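Local structure of c-di-GMP synthase (Capnocytophaga granulosa, 6WT9) at residues 47-52 and 246-251; 90-95 and 253-258; 233-238 and 313-318. The protein makes the second messenger 3',3'-c-di-GMP from two molecules of GTP as the signal-producing enzyme of a CBASS system that defends bacteria against phage. All coordinates share one frame; numbering follows the deposited sequence.

Contact 1. Residues 47-52 and 246-251; sequences LAMNGV and LKKMIR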
ATOM      1  N   LEU A  47      -2.570  -9.254 -14.692  1.00 14.55           N
ATOM      2  CA  LEU A  47      -2.544  -9.721 -13.311  1.00 14.91           C
ATOM      3  C   LEU A  47      -1.853  -8.722 -12.392  1.00  9.70           C
ATOM      4  O   LEU A  47      -2.255  -8.571 -11.233  1.00 14.35           O
ATOM      5  CB  LEU A  47      -1.861 -11.085 -13.224  1.00 14.84           C
ATOM      6  CG  LEU A  47      -1.963 -11.769 -11.860  1.00 17.17           C
ATOM      7  CD1 LEU A  47      -3.411 -11.809 -11.399  1.00 18.22           C
ATOM      8  CD2 LEU A  47      -1.376 -13.172 -11.912  1.00 17.69           C
ATOM      9  N   ALA A  48      -0.827  -8.024 -12.886  1.00 11.76           N
ATOM     10  CA  ALA A  48      -0.141  -7.029 -12.068  1.00 15.40           C
ATOM     11  C   ALA A  48      -1.027  -5.833 -11.750  1.00 16.77           C
ATOM     12  O   ALA A  48      -0.727  -5.091 -10.810  1.00 16.83           O
ATOM     13  CB  ALA A  48       1.137  -6.559 -12.764  1.00 15.65           C
HETATM   14  N   MSE A  49      -2.099  -5.630 -12.508  1.00 14.61           N
HETATM   15  CA  MSE A  49      -3.035  -4.545 -12.250  1.00 14.97           C
HETATM   16  C   MSE A  49      -4.240  -5.052 -11.474  1.00 16.30           C
HETATM   17  O   MSE A  49      -4.974  -4.273 -10.866  1.00 15.39           O
HETATM   18  CB  MSE A  49      -3.491  -3.906 -13.559  1.00 12.68           C
HETATM   19  CG  MSE A  49      -2.388  -3.203 -14.323  1.00 15.22           C
HETATM   20 SE   MSE A  49      -3.028  -2.460 -16.011  0.82 18.27          SE
HETATM   21  CE  MSE A  49      -1.436  -1.432 -16.480  1.00 14.74           C
ATOM     22  N   ASN A  50      -4.433  -6.367 -11.506  1.00 18.68           N
ATOM     23  CA  ASN A  50      -5.601  -6.970 -10.882  1.00 18.35           C
ATOM     24  C   ASN A  50      -5.529  -6.837  -9.366  1.00 16.49           C
ATOM     25  O   ASN A  50      -4.457  -6.940  -8.764  1.00 13.67           O
ATOM     26  CB  ASN A  50      -5.706  -8.442 -11.282  1.00 19.59           C
ATOM     27  CG  ASN A  50      -7.136  -8.952 -11.267  1.00 24.41           C
ATOM     28  OD1 ASN A  50      -7.554  -9.641 -10.337  1.00 29.39           O
ATOM     29  ND2 ASN A  50      -7.893  -8.618 -12.305  1.00 29.69           N
ATOM     30  N   GLY A  51      -6.679  -6.600  -8.747  1.00 23.84           N
ATOM     31  CA  GLY A  51      -6.729  -6.561  -7.301  1.00 34.98           C
ATOM     32  C   GLY A  51      -6.605  -7.949  -6.700  1.00 34.69           C
ATOM     33  O   GLY A  51      -7.073  -8.939  -7.261  1.00 36.08           O
ATOM     34  N   VAL A  52      -5.935  -8.017  -5.548  1.00 26.87           N
ATOM     35  CA  VAL A  52      -5.902  -9.260  -4.790  1.00 19.20           C
ATOM     36  C   VAL A  52      -7.331  -9.674  -4.478  1.00 18.72           C
ATOM     37  O   VAL A  52      -8.182  -8.837  -4.145  1.00 25.97           O
ATOM     38  CB  VAL A  52      -5.069  -9.092  -3.506  1.00 18.32           C
ATOM     39  CG1 VAL A  52      -5.223 -10.302  -2.594  1.00 13.82           C
ATOM     40  CG2 VAL A  52      -3.604  -8.871  -3.847  1.00 19.61           C
ATOM     41  N   LEU A 246      -7.028   4.104 -11.097  1.00  8.92           N
ATOM     42  CA  LEU A 246      -5.921   4.574 -10.267  1.00  9.93           C
ATOM     43  C   LEU A 246      -5.263   3.421  -9.517  1.00 10.13           C
ATOM     44  O   LEU A 246      -4.033   3.367  -9.402  1.00 12.04           O
ATOM     45  CB  LEU A 246      -6.413   5.636  -9.283  1.00 11.60           C
ATOM     46  CG  LEU A 246      -5.385   6.082  -8.238  1.00 12.16           C
ATOM     47  CD1 LEU A 246      -4.192   6.757  -8.904  1.00 10.55           C
ATOM     48  CD2 LEU A 246      -6.012   6.995  -7.200  1.00 11.09           C
ATOM     49  N   LYS A 247      -6.065   2.485  -9.005  1.00 10.87           N
ATOM     50  CA  LYS A 247      -5.496   1.369  -8.258  1.00  4.54           C
ATOM     51  C   LYS A 247      -4.780   0.385  -9.172  1.00  8.72           C
ATOM     52  O   LYS A 247      -3.785  -0.221  -8.761  1.00 13.15           O
ATOM     53  CB  LYS A 247      -6.585   0.663  -7.453  1.00  7.29           C
ATOM     54  CG  LYS A 247      -7.203   1.537  -6.370  1.00 12.75           C
ATOM     55  CD  LYS A 247      -8.255   0.784  -5.573  1.00 17.12           C
ATOM     56  CE  LYS A 247      -8.961   1.705  -4.595  1.00 17.04           C
ATOM     57  NZ  LYS A 247      -9.927   0.961  -3.742  1.00 10.94           N
ATOM     58  N   LYS A 248      -5.262   0.211 -10.406  1.00  5.68           N
ATOM     59  CA  LYS A 248      -4.547  -0.630 -11.362  1.00  9.67           C
ATOM     60  C   LYS A 248      -3.131  -0.114 -11.587  1.00 11.37           C
ATOM     61  O   LYS A 248      -2.167  -0.889 -11.587  1.00 13.76           O
ATOM     62  CB  LYS A 248      -5.308  -0.699 -12.687  1.00  3.78           C
ATOM     63  CG  LYS A 248      -6.428  -1.724 -12.724  1.00  6.48           C
ATOM     64  CD  LYS A 248      -6.997  -1.856 -14.128  1.00 14.47           C
ATOM     65  CE  LYS A 248      -8.120  -2.876 -14.179  1.00 21.61           C
ATOM     66  NZ  LYS A 248      -9.261  -2.479 -13.311  1.00 25.47           N
HETATM   67  N   MSE A 249      -2.987   1.193 -11.778  1.00  7.52           N
HETATM   68  CA  MSE A 249      -1.678   1.794 -11.995  1.00 10.42           C
HETATM   69  C   MSE A 249      -0.780   1.635 -10.773  1.00 11.91           C
HETATM   70  O   MSE A 249       0.403   1.324 -10.902  1.00 12.64           O
HETATM   71  CB  MSE A 249      -1.822   3.275 -12.352  1.00 11.64           C
HETATM   72  CG  MSE A 249      -2.385   3.525 -13.740  1.00 17.92           C
HETATM   73 SE   MSE A 249      -2.300   5.405 -14.263  0.59 15.88          SE
HETATM   74  CE  MSE A 249      -3.485   6.141 -12.908  1.00  2.51           C
ATOM     75  N   ILE A 250      -1.355   1.848  -9.586  1.00 13.84           N
ATOM     76  CA  ILE A 250      -0.584   1.727  -8.349  1.00 12.24           C
ATOM     77  C   ILE A 250      -0.072   0.301  -8.178  1.00  9.97           C
ATOM     78  O   ILE A 250       1.128   0.073  -7.983  1.00  6.72           O
ATOM     79  CB  ILE A 250      -1.429   2.171  -7.141  1.00  8.64           C
ATOM     80  CG1 ILE A 250      -1.670   3.681  -7.177  1.00 11.12           C
ATOM     81  CG2 ILE A 250      -0.756   1.764  -5.838  1.00  4.99           C
ATOM     82  CD1 ILE A 250      -2.526   4.196  -6.026  1.00  6.43           C
ATOM     83  N   ARG A 251      -0.978  -0.680  -8.249  1.00 13.50           N
ATOM     84  CA  ARG A 251      -0.579  -2.079  -8.104  1.00 14.53           C
ATOM     85  C   ARG A 251       0.402  -2.498  -9.190  1.00 14.87           C
ATOM     86  O   ARG A 251       1.301  -3.310  -8.937  1.00 12.38           O
ATOM     87  CB  ARG A 251      -1.816  -2.982  -8.126  1.00 11.36           C
ATOM     88  CG  ARG A 251      -2.820  -2.686  -7.020  1.00 14.18           C
ATOM     89  CD  ARG A 251      -3.922  -3.733  -6.969  1.00 20.41           C
ATOM     90  NE  ARG A 251      -4.849  -3.624  -8.092  1.00 18.15           N
ATOM     91  CZ  ARG A 251      -6.109  -3.214  -7.989  1.00 14.36           C
ATOM     92  NH1 ARG A 251      -6.607  -2.875  -6.807  1.00 16.25           N
ATOM     93  NH2 ARG A 251      -6.876  -3.149  -9.072  1.00  8.31           N
TER
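Met49 and Lys248 bring their CA atoms to 4.3 Å where the chain leaving helix 40-49 runs against helix 245-259. The main polar link is made by Arg251, which grips the backbone oxygen of Met49 side-on. Its NH2 donates to Met49 O at 2.8 Å. Its NE donates to the same Met49 O at 2.9 Å. The oxygen lies within 5° of the guanidinium plane. The two nitrogens reach it differently: NH2 lies almost in line with the C=O bond, and NE sits above the carbonyl plane. The bend at chi3 (-72°) brings the guanidinium beside its own helix, with Lys247 O near the rim of one face. Gly51 CA covers the centre of the opposite face, 3.5 Å from Arg251 CZ. The third nitrogen, NH1, bonds to Asn89 O. In the two-lobed CD-NTase fold, this arginine thus ties helix 245-259 both to the chain after helix 40-49 and to the loop after helix 85-88. Beside the guanidinium, Met49 and Lys248 cross at about a right angle. Met49 CB rests 3.8 Å from Lys248 CG, and Met49 CG lies 3.6 Å from Lys248 O. The extended Met49 chain, a selenomethionine, goes on to Leu291 and Val292 of helix 291-304. Lys248 CG also touches Met49 O at 3.5 Å; beyond CD the lysine chain leaves the contact.

Contact 2. Residues 90-95 and 253-258; sequences THIKGY and LKNLKA
Lys254 NZ is held by Thr90 O, by a water and by Ser85 OG. The bond to Thr90 O is 2.8 Å long, with the ammonium nitrogen above the carbonyl plane of Thr90. Water 1 accepts from Lys254 NZ at 3.1 Å. The lysine chain starts beside Ile92, with Lys254 CB 4.0 Å from Ile92 CD1. The bend at chi3 (69°) then carries NZ to the threonine, which the lysine meets at about a right angle. Ile92 is the apolar part of the contact. Its CG1 lies between the backbone N and the carbonyl carbon (chi1 59°), and CD1 reaches the helix backbone, 3.6 Å from Lys254 O. The Ile92 and Asn255 side chains slide past each other in opposite directions. Ile92 CG2 lies 3.4 Å from Asn255 ND2, and CD1 comes equally near to Asn255 OD1. The amide also has partners outside the two segments, Arg16 NH1 among them for OD1. ND2 gives a bond to water 2 at 3.2 Å. That water donates to Ile92 O at 2.8 Å and so bridges loop and helix. The loop joins helix 85-88 to strand 98-104. It thus lies between the Gly-Ser pair that leads into that helix and the Asp-Ile-Asp sequence at the strand, two signature motifs of the nucleotidyltransferase core, here bonded to a helix of the C-terminal half.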
ATOM      1  N   THR A  90      -4.730  -1.729  -2.660  1.00 12.14           N
ATOM      2  CA  THR A  90      -3.582  -1.562  -3.542  1.00 12.82           C
ATOM      3  C   THR A  90      -2.451  -2.520  -3.199  1.00 19.55           C
ATOM      4  O   THR A  90      -1.366  -2.420  -3.781  1.00 16.06           O
ATOM      5  CB  THR A  90      -3.075  -0.120  -3.499  1.00 12.92           C
ATOM      6  OG1 THR A  90      -2.775   0.241  -2.145  1.00 11.34           O
ATOM      7  CG2 THR A  90      -4.123   0.835  -4.056  1.00 13.69           C
ATOM      8  N   HIS A  91      -2.674  -3.436  -2.261  1.00 15.55           N
ATOM      9  CA  HIS A  91      -1.682  -4.452  -1.959  1.00 10.52           C
ATOM     10  C   HIS A  91      -1.577  -5.440  -3.114  1.00 10.61           C
ATOM     11  O   HIS A  91      -2.538  -5.671  -3.854  1.00 10.79           O
ATOM     12  CB  HIS A  91      -2.031  -5.180  -0.656  1.00 14.95           C
ATOM     13  CG  HIS A  91      -3.389  -5.816  -0.650  1.00 18.81           C
ATOM     14  ND1 HIS A  91      -4.553  -5.095  -0.810  1.00 19.25           N
ATOM     15  CD2 HIS A  91      -3.767  -7.105  -0.480  1.00 18.30           C
ATOM     16  CE1 HIS A  91      -5.588  -5.913  -0.752  1.00 18.45           C
ATOM     17  NE2 HIS A  91      -5.139  -7.138  -0.548  1.00 17.06           N
ATOM     18  N   ILE A  92      -0.385  -6.010  -3.274  1.00 10.48           N
ATOM     19  CA  ILE A  92      -0.099  -6.917  -4.382  1.00 15.10           C
ATOM     20  C   ILE A  92       0.161  -8.344  -3.928  1.00 12.75           C
ATOM     21  O   ILE A  92       0.278  -9.235  -4.785  1.00 13.61           O
ATOM     22  CB  ILE A  92       1.088  -6.415  -5.231  1.00 13.53           C
ATOM     23  CG1 ILE A  92       2.341  -6.273  -4.365  1.00 14.26           C
ATOM     24  CG2 ILE A  92       0.749  -5.090  -5.894  1.00 11.65           C
ATOM     25  CD1 ILE A  92       3.564  -5.836  -5.135  1.00 16.44           C
ATOM     26  N   LYS A  93       0.264  -8.596  -2.626  1.00 10.40           N
ATOM     27  CA  LYS A  93       0.496  -9.935  -2.104  1.00 12.00           C
ATOM     28  C   LYS A  93      -0.772 -10.471  -1.458  1.00 14.47           C
ATOM     29  O   LYS A  93      -1.467  -9.747  -0.737  1.00 19.72           O
ATOM     30  CB  LYS A  93       1.633  -9.944  -1.081  1.00 13.22           C
ATOM     31  CG  LYS A  93       2.931  -9.324  -1.570  1.00 25.00           C
ATOM     32  CD  LYS A  93       4.088  -9.704  -0.657  1.00 29.38           C
ATOM     33  CE  LYS A  93       3.724  -9.519   0.807  1.00 32.50           C
ATOM     34  NZ  LYS A  93       4.784 -10.035   1.718  1.00 34.38           N
ATOM     35  N   GLY A  94      -1.071 -11.744  -1.720  1.00 15.72           N
ATOM     36  CA  GLY A  94      -2.203 -12.375  -1.061  1.00 10.73           C
ATOM     37  C   GLY A  94      -2.032 -12.436   0.444  1.00 16.24           C
ATOM     38  O   GLY A  94      -2.996 -12.282   1.197  1.00 16.34           O
ATOM     39  N   TYR A  95      -0.803 -12.656   0.902  1.00 17.77           N
ATOM     40  CA  TYR A  95      -0.490 -12.669   2.331  1.00 26.39           C
ATOM     41  C   TYR A  95      -0.125 -11.273   2.823  1.00 31.49           C
ATOM     42  O   TYR A  95       0.876 -11.068   3.508  1.00 35.30           O
ATOM     43  CB  TYR A  95       0.633 -13.660   2.611  1.00 23.14           C
ATOM     44  CG  TYR A  95       0.219 -15.108   2.477  1.00 19.18           C
ATOM     45  CD1 TYR A  95      -1.105 -15.489   2.652  1.00 20.36           C
ATOM     46  CD2 TYR A  95       1.152 -16.091   2.175  1.00 21.22           C
ATOM     47  CE1 TYR A  95      -1.489 -16.811   2.531  1.00 24.90           C
ATOM     48  CE2 TYR A  95       0.780 -17.417   2.053  1.00 22.15           C
ATOM     49  CZ  TYR A  95      -0.542 -17.771   2.231  1.00 26.45           C
ATOM     50  OH  TYR A  95      -0.918 -19.089   2.110  1.00 27.54           O
ATOM     51  N   LEU A 253       2.752  -0.570 -10.761  1.00 13.90           N
ATOM     52  CA  LEU A 253       4.083  -0.066 -10.436  1.00 18.02           C
ATOM     53  C   LEU A 253       4.697  -0.833  -9.272  1.00 16.35           C
ATOM     54  O   LEU A 253       5.898  -1.132  -9.282  1.00 17.59           O
ATOM     55  CB  LEU A 253       4.018   1.427 -10.114  1.00 17.08           C
ATOM     56  CG  LEU A 253       3.722   2.369 -11.280  1.00 16.00           C
ATOM     57  CD1 LEU A 253       3.878   3.816 -10.839  1.00 10.25           C
ATOM     58  CD2 LEU A 253       4.630   2.065 -12.461  1.00  4.96           C
ATOM     59  N   LYS A 254       3.892  -1.157  -8.258  1.00 11.74           N
ATOM     60  CA  LYS A 254       4.411  -1.906  -7.119  1.00 15.07           C
ATOM     61  C   LYS A 254       4.871  -3.299  -7.530  1.00 14.00           C
ATOM     62  O   LYS A 254       5.848  -3.818  -6.979  1.00 20.40           O
ATOM     63  CB  LYS A 254       3.350  -1.988  -6.018  1.00 11.19           C
ATOM     64  CG  LYS A 254       2.990  -0.633  -5.422  1.00 16.00           C
ATOM     65  CD  LYS A 254       1.753  -0.700  -4.535  1.00 16.94           C
ATOM     66  CE  LYS A 254       2.010  -1.466  -3.249  1.00 18.62           C
ATOM     67  NZ  LYS A 254       0.829  -1.413  -2.335  1.00 12.80           N
ATOM     68  N   ASN A 255       4.194  -3.912  -8.502  1.00 12.56           N
ATOM     69  CA  ASN A 255       4.624  -5.221  -8.982  1.00 13.67           C
ATOM     70  C   ASN A 255       5.885  -5.113  -9.832  1.00 15.64           C
ATOM     71  O   ASN A 255       6.752  -5.993  -9.776  1.00 16.42           O
ATOM     72  CB  ASN A 255       3.494  -5.895  -9.757  1.00  7.06           C
ATOM     73  CG  ASN A 255       2.567  -6.685  -8.855  1.00 11.94           C
ATOM     74  OD1 ASN A 255       3.019  -7.501  -8.051  1.00 12.71           O
ATOM     75  ND2 ASN A 255       1.268  -6.440  -8.973  1.00 11.30           N
ATOM     76  N   LEU A 256       6.005  -4.047 -10.630  1.00 15.12           N
ATOM     77  CA  LEU A 256       7.253  -3.812 -11.351  1.00 14.78           C
ATOM     78  C   LEU A 256       8.410  -3.580 -10.389  1.00 15.23           C
ATOM     79  O   LEU A 256       9.549  -3.965 -10.681  1.00 18.76           O
ATOM     80  CB  LEU A 256       7.115  -2.621 -12.298  1.00 15.41           C
ATOM     81  CG  LEU A 256       6.178  -2.766 -13.496  1.00 16.65           C
ATOM     82  CD1 LEU A 256       6.456  -1.658 -14.495  1.00 15.36           C
ATOM     83  CD2 LEU A 256       6.327  -4.131 -14.146  1.00 21.34           C
ATOM     84  N   LYS A 257       8.137  -2.956  -9.242  1.00 17.33           N
ATOM     85  CA  LYS A 257       9.169  -2.773  -8.228  1.00 20.07           C
ATOM     86  C   LYS A 257       9.614  -4.110  -7.648  1.00 22.12           C
ATOM     87  O   LYS A 257      10.815  -4.367  -7.502  1.00 18.88           O
ATOM     88  CB  LYS A 257       8.647  -1.849  -7.126  1.00 16.12           C
ATOM     89  CG  LYS A 257       9.509  -1.800  -5.879  1.00 20.39           C
ATOM     90  CD  LYS A 257       8.821  -0.999  -4.785  1.00 24.47           C
ATOM     91  CE  LYS A 257       9.591  -1.066  -3.477  1.00 29.93           C
ATOM     92  NZ  LYS A 257       8.916  -0.282  -2.407  1.00 30.38           N
ATOM     93  N   ALA A 258       8.656  -4.980  -7.320  1.00 21.89           N
ATOM     94  CA  ALA A 258       8.993  -6.262  -6.711  1.00 20.86           C
ATOM     95  C   ALA A 258       9.696  -7.193  -7.690  1.00 22.93           C
ATOM     96  O   ALA A 258      10.474  -8.057  -7.270  1.00 25.81           O
ATOM     97  CB  ALA A 258       7.733  -6.932  -6.162  1.00 20.09           C
TER
HETATM   98  O   HOH W   1      -0.500   1.324  -1.972  1.00 10.26           O
HETATM   99  O   HOH W   2      -0.654  -8.394  -7.310  1.00 10.63           O

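Contact 3. Residues 233-238 and 313-318; sequences QRINKR and KSVDGH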
ATOM      1  N   GLN A 233      -8.639   7.834   2.063  1.00 17.14           N
ATOM      2  CA  GLN A 233      -9.893   8.336   1.512  1.00 16.01           C
ATOM      3  C   GLN A 233      -9.682   8.985   0.149  1.00 16.58           C
ATOM      4  O   GLN A 233     -10.531   8.859  -0.742  1.00 17.43           O
ATOM      5  CB  GLN A 233     -10.536   9.315   2.496  1.00 23.73           C
ATOM      6  CG  GLN A 233     -12.004   9.602   2.231  1.00 35.08           C
ATOM      7  CD  GLN A 233     -12.216  10.772   1.290  1.00 44.71           C
ATOM      8  OE1 GLN A 233     -11.503  11.774   1.361  1.00 49.00           O
ATOM      9  NE2 GLN A 233     -13.199  10.652   0.402  1.00 45.81           N
ATOM     10  N   ARG A 234      -8.552   9.671  -0.043  1.00 14.48           N
ATOM     11  CA  ARG A 234      -8.290  10.309  -1.330  1.00 13.75           C
ATOM     12  C   ARG A 234      -7.991   9.281  -2.417  1.00 16.86           C
ATOM     13  O   ARG A 234      -8.414   9.452  -3.567  1.00 13.24           O
ATOM     14  CB  ARG A 234      -7.142  11.312  -1.201  1.00  9.61           C
ATOM     15  CG  ARG A 234      -7.581  12.662  -0.647  1.00 10.06           C
ATOM     16  CD  ARG A 234      -6.454  13.685  -0.627  1.00 14.03           C
ATOM     17  NE  ARG A 234      -6.954  15.007  -0.256  1.00 16.08           N
ATOM     18  CZ  ARG A 234      -6.188  16.069  -0.023  1.00 14.11           C
ATOM     19  NH1 ARG A 234      -4.868  15.975  -0.116  1.00  7.95           N
ATOM     20  NH2 ARG A 234      -6.745  17.225   0.308  1.00 13.14           N
ATOM     21  N   ILE A 235      -7.275   8.207  -2.076  1.00 14.86           N
ATOM     22  CA  ILE A 235      -6.975   7.173  -3.063  1.00 14.71           C
ATOM     23  C   ILE A 235      -8.248   6.441  -3.474  1.00 18.08           C
ATOM     24  O   ILE A 235      -8.494   6.208  -4.663  1.00 18.73           O
ATOM     25  CB  ILE A 235      -5.916   6.198  -2.519  1.00 15.29           C
ATOM     26  CG1 ILE A 235      -4.571   6.905  -2.348  1.00 21.24           C
ATOM     27  CG2 ILE A 235      -5.766   4.996  -3.444  1.00 10.33           C
ATOM     28  CD1 ILE A 235      -3.490   6.019  -1.766  1.00 17.64           C
ATOM     29  N   ASN A 236      -9.078   6.068  -2.495  1.00 16.17           N
ATOM     30  CA  ASN A 236     -10.316   5.358  -2.802  1.00 15.96           C
ATOM     31  C   ASN A 236     -11.291   6.227  -3.584  1.00 13.42           C
ATOM     32  O   ASN A 236     -12.008   5.722  -4.455  1.00 17.51           O
ATOM     33  CB  ASN A 236     -10.975   4.862  -1.514  1.00 18.53           C
ATOM     34  CG  ASN A 236     -10.229   3.702  -0.887  1.00 15.60           C
ATOM     35  OD1 ASN A 236      -9.525   2.963  -1.574  1.00 15.98           O
ATOM     36  ND2 ASN A 236     -10.383   3.534   0.421  1.00 12.52           N
ATOM     37  N   LYS A 237     -11.328   7.528  -3.297  1.00 18.75           N
ATOM     38  CA  LYS A 237     -12.276   8.404  -3.976  1.00 21.78           C
ATOM     39  C   LYS A 237     -11.889   8.601  -5.437  1.00 20.56           C
ATOM     40  O   LYS A 237     -12.728   8.466  -6.335  1.00 14.19           O
ATOM     41  CB  LYS A 237     -12.363   9.743  -3.243  1.00 27.51           C
ATOM     42  CG  LYS A 237     -13.589  10.576  -3.586  1.00 38.05           C
ATOM     43  CD  LYS A 237     -13.248  11.692  -4.561  1.00 43.18           C
ATOM     44  CE  LYS A 237     -14.405  12.667  -4.718  1.00 45.58           C
ATOM     45  NZ  LYS A 237     -15.636  11.984  -5.196  1.00 47.29           N
ATOM     46  N   ARG A 238     -10.614   8.907  -5.696  1.00 16.13           N
ATOM     47  CA  ARG A 238     -10.174   9.117  -7.071  1.00 18.97           C
ATOM     48  C   ARG A 238     -10.230   7.831  -7.884  1.00 24.88           C
ATOM     49  O   ARG A 238     -10.508   7.872  -9.088  1.00 19.96           O
ATOM     50  CB  ARG A 238      -8.758   9.690  -7.091  1.00 14.70           C
ATOM     51  CG  ARG A 238      -8.315  10.197  -8.457  1.00 20.68           C
ATOM     52  CD  ARG A 238      -7.100  11.094  -8.324  1.00 31.90           C
ATOM     53  NE  ARG A 238      -6.940  11.975  -9.475  1.00 43.10           N
ATOM     54  CZ  ARG A 238      -6.153  13.045  -9.489  1.00 49.04           C
ATOM     55  NH1 ARG A 238      -5.457  13.367  -8.408  1.00 48.82           N
ATOM     56  NH2 ARG A 238      -6.065  13.797 -10.579  1.00 51.62           N
ATOM     57  N   LYS A 313       3.720  16.269  -4.614  1.00 23.05           N
ATOM     58  CA  LYS A 313       3.457  16.116  -3.193  1.00 24.99           C
ATOM     59  C   LYS A 313       2.799  14.768  -2.922  1.00 19.99           C
ATOM     60  O   LYS A 313       2.307  14.089  -3.828  1.00 15.22           O
ATOM     61  CB  LYS A 313       2.569  17.253  -2.675  1.00 27.40           C
ATOM     62  CG  LYS A 313       3.223  18.620  -2.717  1.00 38.95           C
ATOM     63  CD  LYS A 313       2.312  19.680  -2.122  1.00 45.81           C
ATOM     64  CE  LYS A 313       1.005  19.772  -2.891  1.00 50.11           C
ATOM     65  NZ  LYS A 313       0.091  20.790  -2.304  1.00 56.59           N
ATOM     66  N   SER A 314       2.795  14.388  -1.647  1.00 19.78           N
ATOM     67  CA  SER A 314       2.115  13.176  -1.229  1.00 15.55           C
ATOM     68  C   SER A 314       0.611  13.305  -1.464  1.00 13.83           C
ATOM     69  O   SER A 314       0.090  14.379  -1.783  1.00 14.33           O
ATOM     70  CB  SER A 314       2.399  12.886   0.243  1.00 20.35           C
ATOM     71  OG  SER A 314       1.994  13.968   1.063  1.00 22.78           O
ATOM     72  N   VAL A 315      -0.091  12.182  -1.297  1.00 11.38           N
ATOM     73  CA  VAL A 315      -1.535  12.165  -1.517  1.00 13.99           C
ATOM     74  C   VAL A 315      -2.234  13.132  -0.570  1.00 16.31           C
ATOM     75  O   VAL A 315      -3.162  13.850  -0.966  1.00 22.12           O
ATOM     76  CB  VAL A 315      -2.080  10.730  -1.373  1.00 12.13           C
ATOM     77  CG1 VAL A 315      -3.592  10.719  -1.492  1.00  7.22           C
ATOM     78  CG2 VAL A 315      -1.460   9.825  -2.426  1.00  9.43           C
ATOM     79  N   ASP A 316      -1.794  13.182   0.689  1.00 17.80           N
ATOM     80  CA  ASP A 316      -2.378  14.108   1.652  1.00 17.01           C
ATOM     81  C   ASP A 316      -1.925  15.547   1.443  1.00 20.91           C
ATOM     82  O   ASP A 316      -2.497  16.454   2.058  1.00 21.67           O
ATOM     83  CB  ASP A 316      -2.049  13.670   3.083  1.00 21.72           C
ATOM     84  CG  ASP A 316      -0.558  13.494   3.321  1.00 23.98           C
ATOM     85  OD1 ASP A 316       0.197  14.473   3.159  1.00 27.39           O
ATOM     86  OD2 ASP A 316      -0.145  12.376   3.687  1.00 31.26           O
ATOM     87  N   GLY A 317      -0.915  15.776   0.606  1.00 21.19           N
ATOM     88  CA  GLY A 317      -0.462  17.117   0.305  1.00 25.18           C
ATOM     89  C   GLY A 317       0.357  17.791   1.382  1.00 28.17           C
ATOM     90  O   GLY A 317       0.591  19.001   1.287  1.00 26.30           O
ATOM     91  N   HIS A 318       0.805  17.056   2.400  1.00 29.36           N
ATOM     92  CA  HIS A 318       1.576  17.648   3.485  1.00 32.77           C
ATOM     93  C   HIS A 318       3.075  17.405   3.370  1.00 34.57           C
ATOM     94  O   HIS A 318       3.832  17.926   4.196  1.00 34.42           O
ATOM     95  CB  HIS A 318       1.085  17.123   4.842  1.00 29.15           C
ATOM     96  CG  HIS A 318      -0.269  17.628   5.231  1.00 29.32           C
ATOM     97  ND1 HIS A 318      -1.424  16.911   5.004  1.00 27.47           N
ATOM     98  CD2 HIS A 318      -0.654  18.779   5.832  1.00 28.29           C
ATOM     99  CE1 HIS A 318      -2.462  17.598   5.450  1.00 23.80           C
ATOM    100  NE2 HIS A 318      -2.021  18.736   5.955  1.00 27.96           N
TER
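Val315 packs against Arg234 and Ile235 from the first inner position of a type I beta turn, Ser314 to Gly317, which lies beside helix 228-241. The tight part is apolar. Val315 CG1 sits anti to the backbone N (chi1 176°) and comes within 3.6 Å of Arg234 CB. The same CG1 touches Ile235 CG1 at 4.0 Å, the two side chains crossing at about a right angle. Tyr276 of helix 268-276 touches both Arg234 and Val315. Toward the outer side the contact is more open and polar, with Arg234 partly exposed. The Arg234 chain runs extended from CG to NE alongside the turn. Its NH1 donates to Val315 O at 2.9 Å, nearly straight at 161°. The nitrogen lies in the carbonyl plane, on a lone pair, and the oxygen is close to the guanidinium plane. The exposed His318 ring stacks on Phe227. The Asp316 side chain points away from residues 233-238 and touches Leu230 and Ser231, earlier on the same helix. OD1 links residues on either side of Asp316: it takes the backbone N of His318 at 2.8 Å, an Asx turn. Ser314 OG donates to that same Asp316 OD1, also at 2.8 Å, from above the carboxylate plane.

Contacts 1 and 2 lie along the same helix, 245-259, with centres 8 Å apart. They are joined directly: Ala48 O of contact 1 probably accepts from Asn255 ND2 of contact 2 at 3.0 Å. Arg251 CG packs 3.6 Å from Thr90 O. Contact 3 uses the preceding helix, 228-241, and its centre is about 17 Å from that of contact 1. Lys247 NZ and Asn236 OD1 connect these two helices by a hydrogen bond, and Leu246 CD2 lies 3.6 Å from Ile235 O. Contacts 2 and 3 do not touch, with nearest atoms about 5 Å apart. Contact 2 is nearest the signature motifs: its loop lies between them in sequence, and Lys254 bonds Ser85 of the Gly-Ser pair.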